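Local coordinates for protein 47 KDA membrane antigen (Treponema pallidum, PDB 1O75) that binds penicillin and has zinc-stimulated carboxypeptidase activity on synthetic depsipeptides, and may thereby reduce the cross-linking of peptidoglycan, at residues 46-55 with 276-284; 95-105 with 136-146. The protein carries 2 engineered substitutions. One frame throughout, in Å; residues are numbered along the deposited sequence.

Contact 1: 46-55 with 276-284; sequences DAGMFDAVSR and YGTKHSADS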
ATOM      1  N   ASP B  46       7.773  17.486 -15.766  1.00 34.26           N
ATOM      2  CA  ASP B  46       7.023  18.148 -16.841  1.00 34.13           C
ATOM      3  C   ASP B  46       6.730  19.514 -16.218  1.00 33.66           C
ATOM      4  O   ASP B  46       5.682  19.717 -15.617  1.00 32.80           O
ATOM      5  CB  ASP B  46       5.705  17.417 -17.123  1.00 34.30           C
ATOM      6  CG  ASP B  46       4.831  18.152 -18.133  1.00 38.72           C
ATOM      7  OD1 ASP B  46       5.151  19.312 -18.493  1.00 39.65           O
ATOM      8  OD2 ASP B  46       3.815  17.568 -18.570  1.00 39.96           O
ATOM      9  N   ALA B  47       7.662  20.444 -16.371  1.00 32.88           N
ATOM     10  CA  ALA B  47       7.536  21.758 -15.758  1.00 33.06           C
ATOM     11  C   ALA B  47       6.980  22.873 -16.631  1.00 31.96           C
ATOM     12  O   ALA B  47       7.040  24.036 -16.250  1.00 34.26           O
ATOM     13  CB  ALA B  47       8.901  22.171 -15.197  1.00 33.91           C
ATOM     14  N   GLY B  48       6.428  22.532 -17.785  1.00 31.38           N
ATOM     15  CA  GLY B  48       5.905  23.559 -18.667  1.00 30.16           C
ATOM     16  C   GLY B  48       4.435  23.873 -18.507  1.00 31.62           C
ATOM     17  O   GLY B  48       3.881  23.854 -17.403  1.00 32.57           O
ATOM     18  N   MET B  49       3.817  24.189 -19.634  1.00 29.84           N
ATOM     19  CA  MET B  49       2.409  24.514 -19.687  1.00 29.46           C
ATOM     20  C   MET B  49       1.569  23.268 -19.978  1.00 28.29           C
ATOM     21  O   MET B  49       1.715  22.269 -19.275  1.00 27.80           O
ATOM     22  CB  MET B  49       2.179  25.621 -20.722  1.00 31.21           C
ATOM     23  CG  MET B  49       2.781  26.990 -20.278  1.00 30.60           C
ATOM     24  SD  MET B  49       1.990  27.645 -18.737  1.00 33.90           S
ATOM     25  CE  MET B  49       0.378  28.109 -19.384  1.00 29.52           C
ATOM     26  N   PHE B  50       0.703  23.305 -20.990  1.00 26.02           N
ATOM     27  CA  PHE B  50      -0.160  22.160 -21.255  1.00 29.40           C
ATOM     28  C   PHE B  50       0.104  21.288 -22.482  1.00 30.79           C
ATOM     29  O   PHE B  50      -0.769  20.512 -22.892  1.00 30.76           O
ATOM     30  CB  PHE B  50      -1.628  22.609 -21.238  1.00 28.11           C
ATOM     31  CG  PHE B  50      -2.079  23.081 -19.872  1.00 28.78           C
ATOM     32  CD1 PHE B  50      -1.897  24.408 -19.482  1.00 27.89           C
ATOM     33  CD2 PHE B  50      -2.597  22.164 -18.949  1.00 28.05           C
ATOM     34  CE1 PHE B  50      -2.228  24.818 -18.173  1.00 28.99           C
ATOM     35  CE2 PHE B  50      -2.930  22.555 -17.642  1.00 28.50           C
ATOM     36  CZ  PHE B  50      -2.746  23.879 -17.256  1.00 27.79           C
ATOM     37  N   ASP B  51       1.298  21.401 -23.042  1.00 33.69           N
ATOM     38  CA  ASP B  51       1.698  20.597 -24.202  1.00 39.22           C
ATOM     39  C   ASP B  51       1.718  19.130 -23.801  1.00 41.17           C
ATOM     40  O   ASP B  51       1.856  18.813 -22.624  1.00 41.08           O
ATOM     41  CB  ASP B  51       3.093  20.993 -24.652  1.00 41.40           C
ATOM     42  CG  ASP B  51       3.226  22.474 -24.861  1.00 45.83           C
ATOM     43  OD1 ASP B  51       3.260  22.903 -26.035  1.00 48.04           O
ATOM     44  OD2 ASP B  51       3.282  23.207 -23.843  1.00 46.65           O
ATOM     45  N   ALA B  52       1.613  18.237 -24.784  1.00 44.83           N
ATOM     46  CA  ALA B  52       1.601  16.798 -24.515  1.00 48.72           C
ATOM     47  C   ALA B  52       2.692  16.244 -23.586  1.00 52.70           C
ATOM     48  O   ALA B  52       3.904  16.398 -23.833  1.00 52.22           O
ATOM     49  CB  ALA B  52       1.610  16.037 -25.825  1.00 48.10           C
ATOM     50  N   VAL B  53       2.225  15.581 -22.520  1.00 55.90           N
ATOM     51  CA  VAL B  53       3.067  14.933 -21.504  1.00 58.98           C
ATOM     52  C   VAL B  53       3.876  13.743 -22.085  1.00 59.25           C
ATOM     53  O   VAL B  53       3.371  12.622 -22.063  1.00 61.59           O
ATOM     54  CB  VAL B  53       2.163  14.397 -20.338  1.00 61.38           C
ATOM     55  CG1 VAL B  53       2.978  13.575 -19.336  1.00 63.36           C
ATOM     56  CG2 VAL B  53       1.485  15.559 -19.623  1.00 63.28           C
ATOM     57  N   SER B  54       5.100  13.983 -22.585  1.00 57.64           N
ATOM     58  CA  SER B  54       5.964  12.930 -23.164  1.00 58.39           C
ATOM     59  C   SER B  54       7.158  12.540 -22.278  1.00 57.38           C
ATOM     60  O   SER B  54       8.275  13.039 -22.469  1.00 58.48           O
ATOM     61  CB  SER B  54       6.523  13.355 -24.513  1.00 57.71           C
ATOM     62  OG  SER B  54       7.401  12.344 -25.006  1.00 61.06           O
ATOM     63  N   ARG B  55       6.930  11.605 -21.367  1.00 53.54           N
ATOM     64  CA  ARG B  55       7.933  11.196 -20.400  1.00 51.18           C
ATOM     65  C   ARG B  55       8.501   9.775 -20.467  1.00 49.17           C
ATOM     66  O   ARG B  55       7.941   8.880 -21.101  1.00 43.29           O
ATOM     67  CB  ARG B  55       7.345  11.404 -19.013  1.00 52.82           C
ATOM     68  CG  ARG B  55       6.073  10.590 -18.806  1.00 55.50           C
ATOM     69  CD  ARG B  55       5.287  11.075 -17.591  1.00 60.86           C
ATOM     70  NE  ARG B  55       5.609  10.359 -16.358  1.00 64.39           N
ATOM     71  CZ  ARG B  55       5.332  10.822 -15.138  1.00 66.15           C
ATOM     72  NH1 ARG B  55       4.739  12.002 -14.996  1.00 65.74           N
ATOM     73  NH2 ARG B  55       5.629  10.104 -14.059  1.00 67.05           N
ATOM     74  N   TYR B 276      -5.609  26.977 -11.443  1.00 25.62           N
ATOM     75  CA  TYR B 276      -4.677  26.291 -12.319  1.00 24.17           C
ATOM     76  C   TYR B 276      -5.306  25.004 -12.849  1.00 25.23           C
ATOM     77  O   TYR B 276      -6.150  24.386 -12.190  1.00 24.63           O
ATOM     78  CB  TYR B 276      -3.384  25.947 -11.557  1.00 25.85           C
ATOM     79  CG  TYR B 276      -2.820  27.096 -10.737  1.00 23.22           C
ATOM     80  CD1 TYR B 276      -2.188  28.179 -11.351  1.00 23.82           C
ATOM     81  CD2 TYR B 276      -2.936  27.103  -9.356  1.00 24.53           C
ATOM     82  CE1 TYR B 276      -1.680  29.267 -10.581  1.00 25.20           C
ATOM     83  CE2 TYR B 276      -2.430  28.175  -8.572  1.00 27.65           C
ATOM     84  CZ  TYR B 276      -1.808  29.246  -9.195  1.00 26.83           C
ATOM     85  OH  TYR B 276      -1.276  30.258  -8.438  1.00 27.56           O
ATOM     86  N   GLY B 277      -4.909  24.630 -14.058  1.00 26.61           N
ATOM     87  CA  GLY B 277      -5.378  23.393 -14.663  1.00 26.78           C
ATOM     88  C   GLY B 277      -4.280  22.385 -14.354  1.00 28.45           C
ATOM     89  O   GLY B 277      -3.191  22.784 -13.917  1.00 27.63           O
ATOM     90  N   THR B 278      -4.544  21.098 -14.573  1.00 27.13           N
ATOM     91  CA  THR B 278      -3.562  20.059 -14.289  1.00 26.81           C
ATOM     92  C   THR B 278      -3.538  19.028 -15.416  1.00 28.13           C
ATOM     93  O   THR B 278      -4.436  18.988 -16.266  1.00 27.03           O
ATOM     94  CB  THR B 278      -3.902  19.300 -13.008  1.00 25.70           C
ATOM     95  OG1 THR B 278      -5.191  18.678 -13.164  1.00 24.66           O
ATOM     96  CG2 THR B 278      -3.904  20.250 -11.774  1.00 22.33           C
ATOM     97  N   LYS B 279      -2.509  18.189 -15.401  1.00 28.30           N
ATOM     98  CA  LYS B 279      -2.367  17.131 -16.406  1.00 26.62           C
ATOM     99  C   LYS B 279      -2.188  15.832 -15.633  1.00 25.60           C
ATOM    100  O   LYS B 279      -1.384  15.759 -14.707  1.00 24.47           O
ATOM    101  CB  LYS B 279      -1.153  17.416 -17.288  1.00 26.54           C
ATOM    102  CG  LYS B 279      -1.340  18.690 -18.085  1.00 29.34           C
ATOM    103  CD  LYS B 279      -0.284  18.867 -19.164  1.00 33.02           C
ATOM    104  CE  LYS B 279       1.079  19.142 -18.577  1.00 33.95           C
ATOM    105  NZ  LYS B 279       2.058  19.527 -19.661  1.00 39.67           N
ATOM    106  N   HIS B 280      -2.933  14.801 -16.004  1.00 25.67           N
ATOM    107  CA  HIS B 280      -2.822  13.553 -15.259  1.00 28.78           C
ATOM    108  C   HIS B 280      -1.435  12.944 -15.400  1.00 29.09           C
ATOM    109  O   HIS B 280      -0.753  13.168 -16.390  1.00 33.05           O
ATOM    110  CB  HIS B 280      -3.884  12.556 -15.717  1.00 26.82           C
ATOM    111  CG  HIS B 280      -4.056  11.418 -14.770  1.00 29.16           C
ATOM    112  ND1 HIS B 280      -4.417  11.607 -13.452  1.00 26.80           N
ATOM    113  CD2 HIS B 280      -3.882  10.084 -14.932  1.00 26.40           C
ATOM    114  CE1 HIS B 280      -4.459  10.436 -12.842  1.00 32.03           C
ATOM    115  NE2 HIS B 280      -4.138   9.497 -13.715  1.00 30.19           N
ATOM    116  N   SER B 281      -1.028  12.199 -14.381  1.00 31.09           N
ATOM    117  CA  SER B 281       0.267  11.539 -14.323  1.00 34.36           C
ATOM    118  C   SER B 281       1.324  12.532 -13.868  1.00 34.57           C
ATOM    119  O   SER B 281       2.100  12.246 -12.974  1.00 38.53           O
ATOM    120  CB  SER B 281       0.648  10.944 -15.674  1.00 37.14           C
ATOM    121  OG  SER B 281       1.824  10.191 -15.500  1.00 43.84           O
ATOM    122  N   ALA B 282       1.354  13.712 -14.461  1.00 31.66           N
ATOM    123  CA  ALA B 282       2.322  14.700 -14.009  1.00 30.28           C
ATOM    124  C   ALA B 282       1.851  15.350 -12.695  1.00 29.08           C
ATOM    125  O   ALA B 282       2.645  15.538 -11.775  1.00 28.57           O
ATOM    126  CB  ALA B 282       2.518  15.782 -15.089  1.00 31.55           C
ATOM    127  N   ASP B 283       0.556  15.660 -12.596  1.00 26.62           N
ATOM    128  CA  ASP B 283       0.019  16.356 -11.417  1.00 26.18           C
ATOM    129  C   ASP B 283      -0.957  15.574 -10.565  1.00 25.93           C
ATOM    130  O   ASP B 283      -1.273  15.982  -9.434  1.00 25.61           O
ATOM    131  CB  ASP B 283      -0.680  17.651 -11.858  1.00 25.25           C
ATOM    132  CG  ASP B 283       0.180  18.483 -12.781  1.00 24.70           C
ATOM    133  OD1 ASP B 283       1.389  18.609 -12.509  1.00 24.74           O
ATOM    134  OD2 ASP B 283      -0.344  19.003 -13.781  1.00 25.24           O
ATOM    135  N   SER B 284      -1.469  14.472 -11.110  1.00 24.54           N
ATOM    136  CA  SER B 284      -2.415  13.659 -10.355  1.00 26.08           C
ATOM    137  C   SER B 284      -2.195  12.197 -10.698  1.00 26.92           C
ATOM    138  O   SER B 284      -1.700  11.875 -11.775  1.00 26.56           O
ATOM    139  CB  SER B 284      -3.866  14.041 -10.666  1.00 24.11           C
ATOM    140  OG  SER B 284      -4.162  14.019 -12.059  1.00 26.04           O
TER
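The Phe50 ring turns its edge to the backbone of Gly277 and Thr278, with Phe50 CZ 3.5 Å from Gly277 O, while Lys279 CG approaches the ring obliquely and the Trp21 ring also meets it. Gly277, having no side chain, lets its backbone lie directly against the ring edge. A second flat group that touches across the contact, the Arg55 guanidinium, carries Ser281 OG over one face and has Ala282 CA at its edge; Arg55 NH1 gives Ser281 O a weak, bent bond of 3.3 Å. Between the two lies Lys279, whose methylene chain runs past Val53 CG2 and whose bend at chi3 (-69°) helps bring NZ into the curve of the loop 46-52. This joins that loop and the start of strand 53-56, in the large mixed sheet, to the connection between strands 274-276 and 284-285, which belong to two different sheets. Lysine fits as a long apolar stem with a charged tip: Lys279 NZ makes a salt bridge to the syn side of Asp46 OD2 (2.8 Å). Lys279 NZ also donates to Met49 O and, in the carbonyl plane, to Asp51 O (3.1 Å). Asp283 takes the backbone N-H of Lys279 with OD2, and its OD1 forms a salt bridge with Arg304.

Contact 2: 95-105 with 136-146; sequences YETDPSVTKMV and SSFMVDSEEYK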
ATOM      1  N   TYR B  95      13.878  -7.768 -19.225  1.00 34.96           N
ATOM      2  CA  TYR B  95      14.196  -7.729 -20.641  1.00 35.83           C
ATOM      3  C   TYR B  95      15.582  -7.315 -21.072  1.00 36.71           C
ATOM      4  O   TYR B  95      16.357  -6.733 -20.317  1.00 33.47           O
ATOM      5  CB  TYR B  95      13.274  -6.726 -21.334  1.00 34.78           C
ATOM      6  CG  TYR B  95      11.793  -6.898 -21.158  1.00 35.78           C
ATOM      7  CD1 TYR B  95      11.046  -7.549 -22.126  1.00 34.62           C
ATOM      8  CD2 TYR B  95      11.113  -6.331 -20.068  1.00 36.84           C
ATOM      9  CE1 TYR B  95       9.663  -7.633 -22.040  1.00 36.31           C
ATOM     10  CE2 TYR B  95       9.712  -6.416 -19.968  1.00 34.65           C
ATOM     11  CZ  TYR B  95       9.000  -7.067 -20.961  1.00 36.49           C
ATOM     12  OH  TYR B  95       7.629  -7.192 -20.913  1.00 36.66           O
ATOM     13  N   GLU B  96      15.831  -7.593 -22.352  1.00 37.94           N
ATOM     14  CA  GLU B  96      17.044  -7.195 -23.049  1.00 37.57           C
ATOM     15  C   GLU B  96      16.439  -6.593 -24.316  1.00 35.24           C
ATOM     16  O   GLU B  96      15.531  -7.183 -24.929  1.00 33.53           O
ATOM     17  CB  GLU B  96      17.917  -8.402 -23.373  1.00 42.89           C
ATOM     18  CG  GLU B  96      19.320  -8.022 -23.792  1.00 51.43           C
ATOM     19  CD  GLU B  96      20.183  -9.233 -24.112  1.00 56.69           C
ATOM     20  OE1 GLU B  96      20.193 -10.186 -23.296  1.00 58.22           O
ATOM     21  OE2 GLU B  96      20.853  -9.221 -25.175  1.00 58.48           O
ATOM     22  N   THR B  97      16.881  -5.399 -24.697  1.00 31.98           N
ATOM     23  CA  THR B  97      16.303  -4.772 -25.878  1.00 34.91           C
ATOM     24  C   THR B  97      17.361  -4.219 -26.814  1.00 33.31           C
ATOM     25  O   THR B  97      18.517  -4.144 -26.473  1.00 31.18           O
ATOM     26  CB  THR B  97      15.417  -3.582 -25.499  1.00 36.28           C
ATOM     27  OG1 THR B  97      16.261  -2.505 -25.063  1.00 38.51           O
ATOM     28  CG2 THR B  97      14.457  -3.964 -24.368  1.00 37.92           C
ATOM     29  N   ASP B  98      16.920  -3.807 -27.991  1.00 37.72           N
ATOM     30  CA  ASP B  98      17.815  -3.203 -28.978  1.00 39.90           C
ATOM     31  C   ASP B  98      17.342  -1.752 -29.042  1.00 39.12           C
ATOM     32  O   ASP B  98      16.300  -1.466 -29.627  1.00 38.57           O
ATOM     33  CB  ASP B  98      17.615  -3.877 -30.338  1.00 41.72           C
ATOM     34  CG  ASP B  98      18.543  -3.319 -31.417  1.00 46.51           C
ATOM     35  OD1 ASP B  98      19.148  -2.243 -31.190  1.00 46.90           O
ATOM     36  OD2 ASP B  98      18.650  -3.962 -32.490  1.00 46.26           O
ATOM     37  N   PRO B  99      18.088  -0.822 -28.431  1.00 41.00           N
ATOM     38  CA  PRO B  99      17.663   0.583 -28.462  1.00 44.28           C
ATOM     39  C   PRO B  99      17.511   1.217 -29.851  1.00 46.30           C
ATOM     40  O   PRO B  99      16.788   2.205 -30.002  1.00 46.44           O
ATOM     41  CB  PRO B  99      18.735   1.291 -27.638  1.00 44.20           C
ATOM     42  CG  PRO B  99      19.241   0.217 -26.722  1.00 43.96           C
ATOM     43  CD  PRO B  99      19.310  -0.982 -27.626  1.00 42.41           C
ATOM     44  N   SER B 100      18.165   0.651 -30.865  1.00 46.11           N
ATOM     45  CA  SER B 100      18.097   1.227 -32.209  1.00 46.80           C
ATOM     46  C   SER B 100      16.828   0.881 -32.976  1.00 47.12           C
ATOM     47  O   SER B 100      16.553   1.457 -34.032  1.00 46.76           O
ATOM     48  CB  SER B 100      19.322   0.797 -33.033  1.00 48.60           C
ATOM     49  OG  SER B 100      19.291  -0.593 -33.320  1.00 49.13           O
ATOM     50  N   VAL B 101      16.046  -0.063 -32.470  1.00 44.11           N
ATOM     51  CA  VAL B 101      14.822  -0.416 -33.167  1.00 43.22           C
ATOM     52  C   VAL B 101      13.639  -0.062 -32.266  1.00 44.54           C
ATOM     53  O   VAL B 101      13.356  -0.758 -31.290  1.00 43.42           O
ATOM     54  CB  VAL B 101      14.802  -1.922 -33.526  1.00 41.47           C
ATOM     55  CG1 VAL B 101      13.535  -2.264 -34.291  1.00 39.12           C
ATOM     56  CG2 VAL B 101      16.033  -2.264 -34.373  1.00 42.13           C
ATOM     57  N   THR B 102      12.960   1.033 -32.592  1.00 44.54           N
ATOM     58  CA  THR B 102      11.827   1.467 -31.789  1.00 44.40           C
ATOM     59  C   THR B 102      10.540   1.545 -32.592  1.00 45.01           C
ATOM     60  O   THR B 102      10.541   1.530 -33.820  1.00 45.79           O
ATOM     61  CB  THR B 102      12.099   2.832 -31.159  1.00 44.32           C
ATOM     62  OG1 THR B 102      12.221   3.819 -32.193  1.00 45.33           O
ATOM     63  CG2 THR B 102      13.395   2.799 -30.348  1.00 43.80           C
ATOM     64  N   LYS B 103       9.429   1.618 -31.885  1.00 43.71           N
ATOM     65  CA  LYS B 103       8.135   1.705 -32.516  1.00 43.36           C
ATOM     66  C   LYS B 103       7.265   2.555 -31.596  1.00 42.78           C
ATOM     67  O   LYS B 103       7.415   2.503 -30.375  1.00 42.02           O
ATOM     68  CB  LYS B 103       7.541   0.308 -32.660  1.00 47.27           C
ATOM     69  CG  LYS B 103       6.312   0.239 -33.540  1.00 51.44           C
ATOM     70  CD  LYS B 103       6.660   0.403 -35.030  1.00 55.15           C
ATOM     71  CE  LYS B 103       7.425  -0.804 -35.567  1.00 56.64           C
ATOM     72  NZ  LYS B 103       7.521  -0.813 -37.066  1.00 58.35           N
ATOM     73  N   MET B 104       6.373   3.344 -32.184  0.58 42.06           N
ATOM     74  CA  MET B 104       5.471   4.186 -31.411  0.58 42.17           C
ATOM     75  C   MET B 104       4.057   3.861 -31.848  0.58 40.90           C
ATOM     76  O   MET B 104       3.755   3.838 -33.036  0.58 41.42           O
ATOM     77  CB  MET B 104       5.763   5.670 -31.655  0.58 43.83           C
ATOM     78  CG  MET B 104       4.965   6.610 -30.751  0.58 46.25           C
ATOM     79  SD  MET B 104       5.372   8.349 -31.001  0.58 49.25           S
ATOM     80  CE  MET B 104       6.972   8.441 -30.207  0.58 48.50           C
ATOM     81  N   VAL B 105       3.191   3.592 -30.883  1.00 38.71           N
ATOM     82  CA  VAL B 105       1.818   3.259 -31.184  1.00 35.99           C
ATOM     83  C   VAL B 105       0.913   3.980 -30.223  1.00 36.39           C
ATOM     84  O   VAL B 105       1.365   4.477 -29.198  1.00 35.31           O
ATOM     85  CB  VAL B 105       1.563   1.732 -31.009  1.00 36.53           C
ATOM     86  CG1 VAL B 105       2.446   0.933 -31.980  1.00 35.27           C
ATOM     87  CG2 VAL B 105       1.874   1.312 -29.564  1.00 35.55           C
ATOM     88  N   SER B 136       4.468  -3.951 -19.534  1.00 36.10           N
ATOM     89  CA  SER B 136       5.791  -3.374 -19.638  1.00 36.21           C
ATOM     90  C   SER B 136       6.222  -3.402 -21.112  1.00 34.36           C
ATOM     91  O   SER B 136       7.288  -2.923 -21.466  1.00 34.47           O
ATOM     92  CB  SER B 136       6.766  -4.158 -18.762  1.00 36.13           C
ATOM     93  OG  SER B 136       6.616  -5.542 -19.030  1.00 41.86           O
ATOM     94  N   SER B 137       5.374  -3.952 -21.968  1.00 35.08           N
ATOM     95  CA  SER B 137       5.691  -4.027 -23.396  1.00 36.88           C
ATOM     96  C   SER B 137       4.405  -4.073 -24.198  1.00 35.86           C
ATOM     97  O   SER B 137       3.319  -4.182 -23.630  1.00 36.92           O
ATOM     98  CB  SER B 137       6.505  -5.298 -23.682  1.00 37.01           C
ATOM     99  OG  SER B 137       5.677  -6.443 -23.516  1.00 37.82           O
ATOM    100  N   PHE B 138       4.532  -3.996 -25.520  1.00 35.77           N
ATOM    101  CA  PHE B 138       3.388  -4.070 -26.419  1.00 36.89           C
ATOM    102  C   PHE B 138       3.783  -4.798 -27.718  1.00 38.53           C
ATOM    103  O   PHE B 138       4.961  -4.911 -28.033  1.00 37.17           O
ATOM    104  CB  PHE B 138       2.840  -2.660 -26.730  1.00 36.15           C
ATOM    105  CG  PHE B 138       3.815  -1.756 -27.439  1.00 37.65           C
ATOM    106  CD1 PHE B 138       3.888  -1.744 -28.831  1.00 37.69           C
ATOM    107  CD2 PHE B 138       4.648  -0.906 -26.716  1.00 36.56           C
ATOM    108  CE1 PHE B 138       4.770  -0.901 -29.489  1.00 37.33           C
ATOM    109  CE2 PHE B 138       5.536  -0.058 -27.361  1.00 37.79           C
ATOM    110  CZ  PHE B 138       5.600  -0.052 -28.751  1.00 37.39           C
ATOM    111  N   MET B 139       2.789  -5.272 -28.457  1.00 42.90           N
ATOM    112  CA  MET B 139       3.019  -6.005 -29.704  1.00 47.65           C
ATOM    113  C   MET B 139       2.729  -5.212 -30.973  1.00 49.18           C
ATOM    114  O   MET B 139       1.690  -4.561 -31.089  1.00 49.08           O
ATOM    115  CB  MET B 139       2.142  -7.259 -29.753  1.00 48.34           C
ATOM    116  CG  MET B 139       2.384  -8.267 -28.668  1.00 51.84           C
ATOM    117  SD  MET B 139       4.007  -8.976 -28.747  1.00 58.81           S
ATOM    118  CE  MET B 139       4.033  -9.859 -27.147  1.00 57.78           C
ATOM    119  N   VAL B 140       3.645  -5.296 -31.929  1.00 51.94           N
ATOM    120  CA  VAL B 140       3.486  -4.642 -33.222  1.00 55.24           C
ATOM    121  C   VAL B 140       3.882  -5.663 -34.292  1.00 57.20           C
ATOM    122  O   VAL B 140       5.048  -6.064 -34.380  1.00 56.41           O
ATOM    123  CB  VAL B 140       4.384  -3.395 -33.357  1.00 55.73           C
ATOM    124  CG1 VAL B 140       4.233  -2.790 -34.745  1.00 58.45           C
ATOM    125  CG2 VAL B 140       3.998  -2.374 -32.321  1.00 56.11           C
ATOM    126  N   ASP B 141       2.908  -6.073 -35.099  1.00 59.58           N
ATOM    127  CA  ASP B 141       3.143  -7.059 -36.147  1.00 61.70           C
ATOM    128  C   ASP B 141       3.839  -8.271 -35.570  1.00 61.50           C
ATOM    129  O   ASP B 141       4.884  -8.677 -36.060  1.00 63.07           O
ATOM    130  CB  ASP B 141       4.014  -6.496 -37.275  1.00 63.07           C
ATOM    131  CG  ASP B 141       3.301  -5.446 -38.096  1.00 65.81           C
ATOM    132  OD1 ASP B 141       2.111  -5.662 -38.423  1.00 66.89           O
ATOM    133  OD2 ASP B 141       3.939  -4.416 -38.420  1.00 66.89           O
ATOM    134  N   SER B 142       3.281  -8.828 -34.507  1.00 61.10           N
ATOM    135  CA  SER B 142       3.858 -10.023 -33.912  1.00 61.03           C
ATOM    136  C   SER B 142       5.242  -9.835 -33.283  1.00 59.10           C
ATOM    137  O   SER B 142       5.882 -10.810 -32.882  1.00 60.15           O
ATOM    138  CB  SER B 142       3.917 -11.130 -34.970  1.00 62.55           C
ATOM    139  OG  SER B 142       2.747 -11.106 -35.777  1.00 65.50           O
ATOM    140  N   GLU B 143       5.729  -8.600 -33.224  1.00 56.11           N
ATOM    141  CA  GLU B 143       7.014  -8.343 -32.574  1.00 52.69           C
ATOM    142  C   GLU B 143       6.725  -7.564 -31.286  1.00 49.02           C
ATOM    143  O   GLU B 143       5.789  -6.768 -31.234  1.00 48.20           O
ATOM    144  CB  GLU B 143       7.943  -7.528 -33.461  1.00 55.76           C
ATOM    145  CG  GLU B 143       8.665  -8.333 -34.519  1.00 62.47           C
ATOM    146  CD  GLU B 143       9.938  -7.638 -34.975  1.00 65.48           C
ATOM    147  OE1 GLU B 143      10.943  -7.684 -34.222  1.00 66.97           O
ATOM    148  OE2 GLU B 143       9.925  -7.037 -36.077  1.00 66.91           O
ATOM    149  N   GLU B 144       7.539  -7.786 -30.264  1.00 45.76           N
ATOM    150  CA  GLU B 144       7.346  -7.152 -28.963  1.00 42.64           C
ATOM    151  C   GLU B 144       8.349  -6.036 -28.690  1.00 40.03           C
ATOM    152  O   GLU B 144       9.528  -6.129 -29.041  1.00 38.25           O
ATOM    153  CB  GLU B 144       7.426  -8.221 -27.861  1.00 43.35           C
ATOM    154  CG  GLU B 144       7.084  -7.737 -26.451  1.00 43.80           C
ATOM    155  CD  GLU B 144       7.254  -8.828 -25.404  1.00 43.72           C
ATOM    156  OE1 GLU B 144       7.792  -9.898 -25.748  1.00 44.88           O
ATOM    157  OE2 GLU B 144       6.860  -8.615 -24.239  1.00 40.33           O
ATOM    158  N   TYR B 145       7.864  -4.977 -28.047  1.00 38.55           N
ATOM    159  CA  TYR B 145       8.696  -3.825 -27.714  1.00 37.24           C
ATOM    160  C   TYR B 145       8.494  -3.461 -26.253  1.00 34.72           C
ATOM    161  O   TYR B 145       7.371  -3.423 -25.795  1.00 32.83           O
ATOM    162  CB  TYR B 145       8.294  -2.636 -28.589  1.00 38.52           C
ATOM    163  CG  TYR B 145       8.577  -2.838 -30.058  1.00 40.34           C
ATOM    164  CD1 TYR B 145       9.809  -2.483 -30.604  1.00 42.52           C
ATOM    165  CD2 TYR B 145       7.621  -3.409 -30.898  1.00 43.12           C
ATOM    166  CE1 TYR B 145      10.085  -2.690 -31.946  1.00 42.83           C
ATOM    167  CE2 TYR B 145       7.889  -3.622 -32.246  1.00 44.87           C
ATOM    168  CZ  TYR B 145       9.125  -3.258 -32.757  1.00 44.00           C
ATOM    169  OH  TYR B 145       9.392  -3.473 -34.088  1.00 46.24           O
ATOM    170  N   LYS B 146       9.585  -3.204 -25.544  1.00 33.03           N
ATOM    171  CA  LYS B 146       9.530  -2.819 -24.140  1.00 36.20           C
ATOM    172  C   LYS B 146       9.252  -1.310 -24.051  1.00 36.53           C
ATOM    173  O   LYS B 146      10.020  -0.496 -24.574  1.00 34.87           O
ATOM    174  CB  LYS B 146      10.862  -3.116 -23.465  1.00 35.16           C
ATOM    175  CG  LYS B 146      10.977  -2.649 -22.007  1.00 41.05           C
ATOM    176  CD  LYS B 146      12.346  -3.000 -21.460  1.00 43.07           C
ATOM    177  CE  LYS B 146      12.881  -1.985 -20.460  1.00 46.46           C
ATOM    178  NZ  LYS B 146      12.710  -2.418 -19.043  1.00 48.81           N
TER
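Lys103 CB sits as a knob over the centre of the Tyr145 ring, 3.8 Å from the centroid and only 7° off the normal, a CH-pi contact. With chi2 and chi3 both bent, the rest of the lysine curls over its neighbours: CG rests against Val140 CG2 and CE reaches Tyr145 OH. The next inward residue, Val105, is a two-pronged bump. Val105 CG2 rides over one face of Phe138, 3.9 Å from the ring centroid, and Val105 CG1 meets Val140 CG2 at 3.7 Å; the branched valines fill the corner beside the flat ring. Tyr145 CB lies on the opposite face of Phe138, and Lys103 O lies at the edge of the Phe138 ring, near its plane. Beyond the corner at Pro99 and Ser100, Tyr95 lies along the hairpin's other flank. The aliphatic part of Lys146 packs against this ring, CG over one face, and Lys146 CD also meets Thr97 CG2 at 3.7 Å. A tyrosine is long enough to carry its hydroxyl to the serine: Tyr95 OH and Ser136 OG share a hydrogen bond of 2.7 Å near the ring plane. Ser137 OG donates to the anti lone pair of Glu144 OE2, which also pairs with Lys81. Strands 137-140 and 143-146 form a beta-hairpin closed by a type I' turn, and strand 101-105 crosses strand 143-146 at 89°, their axes 7.9 Å apart. Lys146 NZ reaches Ser375 O of the second subunit, while strands 91-98 and 101-114 both pair with strand 69-85, which borders strand 143-163 in the same large sheet.

How the contacts relate
Both contacts touch the same large mixed sheet, where strands 53-56 and 143-163 are neighbours, and contact 2 is nested along the chain inside the loop that contact 1 closes. Their centres lie about 26 Å apart, and no atoms touch. Contact 1 is the more central, with Lys279 and Phe50 buried, and joins segments from two sequence families through one lysine ammonium ringed by oxygens. Contact 2, nearer the periphery, stays within one family and relies mainly on aromatic and aliphatic surfaces. Its one hydrogen bond across the segments lies at the Tyr95 flank, where the second subunit of the crystal also approaches. In both, a lysine stem lies beside an aromatic ring, obliquely in contact 1 and over the face in contact 2.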